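Local structure of beta-ketoacyl synthase (Pseudomonas aeruginosa, 4CW4) at residues Leu377-Gly382 and Gln565-Ala570. The protein catalyses the condensation of acetyl-CoA with malonyl-ACP to form acetoacetyl-ACP, the primer that starts fatty acid biosynthesis. Sequence-based numbering, arbitrary orientation. Where two conformers were deposited one is given.
Sequences LALRLG and QAAFAA
Leu379 reaches across to Ala567 and Phe568 with the two methyls of its branched end. CD2 of Leu379 lies 4.1 Å from CB of Ala567. The other methyl, CD1 of Leu379, meets the ring of Phe568 obliquely and comes within 4.3 Å of its CD1. The leucine therefore forks over two consecutive residues of the facing helix. Its first torsion explains the reach: CG is anti to the backbone N (chi1 -166°), and this extended start lets both methyls reach the helix 565-590. The alpha carbons of Leu379 and Phe568, 7.2 Å apart, are the nearest pair of alpha carbons across the contact. Phe568 leaves its backbone pointing away from 377-382, and the leucine meets it on its CD1 side. The phenyl group is buried and packs on Leu559 and Arg560 of the helix 552-563, with Tyr571 edge-to-face against it.

The contact joins the last turn of the helix 375-381, within the ketosynthase family 3 region, to the first turns of the long helix 565-590. It lies at the periphery of the chain, away from the probable active-site residues. The short helix ends at Gly382 in a Schellman motif. Further along the helix 565-590, Lys574 NZ donates to Arg380 O, and Thr578 OG1 to Gly382 O.

No hydrogen bond or salt bridge crosses between the segments themselves. With 116 Å² buried in all, this is a small apolar contact resting on one leucine, and the directional bonds come from further along the long helix.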
loop_
_atom_site.group_PDB
_atom_site.type_symbol
_atom_site.label_atom_id
_atom_site.label_comp_id
_atom_site.label_asym_id
_atom_site.label_seq_id
_atom_site.Cartn_x
_atom_site.Cartn_y
_atom_site.Cartn_z
ATOM N N LEU A 377 24.334 -8.683 -15.584
ATOM C CA LEU A 377 24.556 -7.249 -15.664
ATOM C C LEU A 377 25.619 -6.810 -14.643
ATOM O O LEU A 377 26.472 -5.969 -14.944
ATOM C CB LEU A 377 23.239 -6.490 -15.427
ATOM C CG LEU A 377 23.352 -4.971 -15.519
ATOM C CD1 LEU A 377 23.735 -4.524 -16.929
ATOM C CD2 LEU A 377 22.078 -4.296 -15.041
ATOM N N ALA A 378 25.557 -7.345 -13.427
ATOM C CA ALA A 378 26.557 -7.016 -12.406
ATOM C C ALA A 378 27.963 -7.351 -12.914
ATOM O O ALA A 378 28.888 -6.563 -12.777
ATOM C CB ALA A 378 26.261 -7.750 -11.113
ATOM N N LEU A 379 28.079 -8.516 -13.527
ATOM C CA LEU A 379 29.348 -8.986 -14.079
ATOM C C LEU A 379 29.851 -8.010 -15.146
ATOM O O LEU A 379 31.011 -7.597 -15.144
ATOM C CB LEU A 379 29.152 -10.382 -14.692
ATOM C CG LEU A 379 30.414 -11.179 -15.034
ATOM C CD1 LEU A 379 30.977 -11.853 -13.770
ATOM C CD2 LEU A 379 30.126 -12.203 -16.133
ATOM N N ARG A 380 28.951 -7.647 -16.056
ATOM C CA ARG A 380 29.262 -6.728 -17.139
ATOM C C ARG A 380 29.756 -5.361 -16.646
ATOM O O ARG A 380 30.673 -4.789 -17.225
ATOM C CB ARG A 380 28.038 -6.536 -18.052
ATOM C CG ARG A 380 28.380 -5.832 -19.344
ATOM C CD ARG A 380 27.190 -5.215 -20.043
ATOM N NE ARG A 380 26.045 -6.101 -20.125
ATOM C CZ ARG A 380 24.807 -5.685 -20.385
ATOM N NH1 ARG A 380 24.560 -4.402 -20.609
ATOM N NH2 ARG A 380 23.815 -6.553 -20.424
ATOM N N LEU A 381 29.155 -4.851 -15.576
ATOM C CA LEU A 381 29.423 -3.489 -15.128
ATOM C C LEU A 381 30.496 -3.406 -14.070
ATOM O O LEU A 381 30.897 -2.307 -13.696
ATOM C CB LEU A 381 28.167 -2.840 -14.555
ATOM C CG LEU A 381 26.988 -2.688 -15.508
ATOM C CD1 LEU A 381 25.849 -1.963 -14.794
ATOM C CD2 LEU A 381 27.394 -1.964 -16.775
ATOM N N GLY A 382 30.975 -4.549 -13.588
ATOM C CA GLY A 382 31.918 -4.524 -12.482
ATOM C C GLY A 382 31.266 -4.074 -11.165
ATOM O O GLY A 382 31.945 -3.505 -10.292
ATOM N N GLN A 565 36.165 -18.557 -15.352
ATOM C CA GLN A 565 37.274 -17.786 -14.797
ATOM C C GLN A 565 37.685 -16.575 -15.653
ATOM O O GLN A 565 38.076 -15.550 -15.109
ATOM C CB GLN A 565 38.479 -18.684 -14.451
ATOM C CG GLN A 565 38.966 -19.627 -15.548
ATOM C CD GLN A 565 40.181 -20.442 -15.103
ATOM O OE1 GLN A 565 40.488 -20.483 -13.905
ATOM N NE2 GLN A 565 40.878 -21.088 -16.060
ATOM N N ALA A 566 37.600 -16.667 -16.975
ATOM C CA ALA A 566 37.976 -15.510 -17.800
ATOM C C ALA A 566 37.018 -14.332 -17.599
ATOM O O ALA A 566 37.442 -13.175 -17.434
ATOM C CB ALA A 566 38.052 -15.862 -19.253
ATOM N N ALA A 567 35.722 -14.624 -17.654
ATOM C CA ALA A 567 34.711 -13.587 -17.477
ATOM C C ALA A 567 34.781 -13.009 -16.071
ATOM O O ALA A 567 34.652 -11.795 -15.879
ATOM C CB ALA A 567 33.321 -14.119 -17.751
ATOM N N PHE A 568 35.011 -13.868 -15.085
ATOM C CA PHE A 568 35.110 -13.370 -13.722
ATOM C C PHE A 568 36.335 -12.471 -13.545
ATOM O O PHE A 568 36.272 -11.474 -12.842
ATOM C CB PHE A 568 35.128 -14.500 -12.692
ATOM C CG PHE A 568 34.809 -14.027 -11.315
ATOM C CD1 PHE A 568 33.482 -13.929 -10.896
ATOM C CD2 PHE A 568 35.808 -13.598 -10.455
ATOM C CE1 PHE A 568 33.174 -13.453 -9.623
ATOM C CE2 PHE A 568 35.490 -13.116 -9.178
ATOM C CZ PHE A 568 34.183 -13.045 -8.773
ATOM N N ALA A 569 37.458 -12.837 -14.166
ATOM C CA ALA A 569 38.652 -11.999 -14.074
ATOM C C ALA A 569 38.425 -10.625 -14.689
ATOM O O ALA A 569 38.879 -9.615 -14.146
ATOM C CB ALA A 569 39.844 -12.686 -14.733
ATOM N N ALA A 570 37.714 -10.570 -15.816
ATOM C CA ALA A 570 37.419 -9.277 -16.435
ATOM C C ALA A 570 36.546 -8.427 -15.509
ATOM O O ALA A 570 36.745 -7.229 -15.373
ATOM C CB ALA A 570 36.748 -9.467 -17.802
#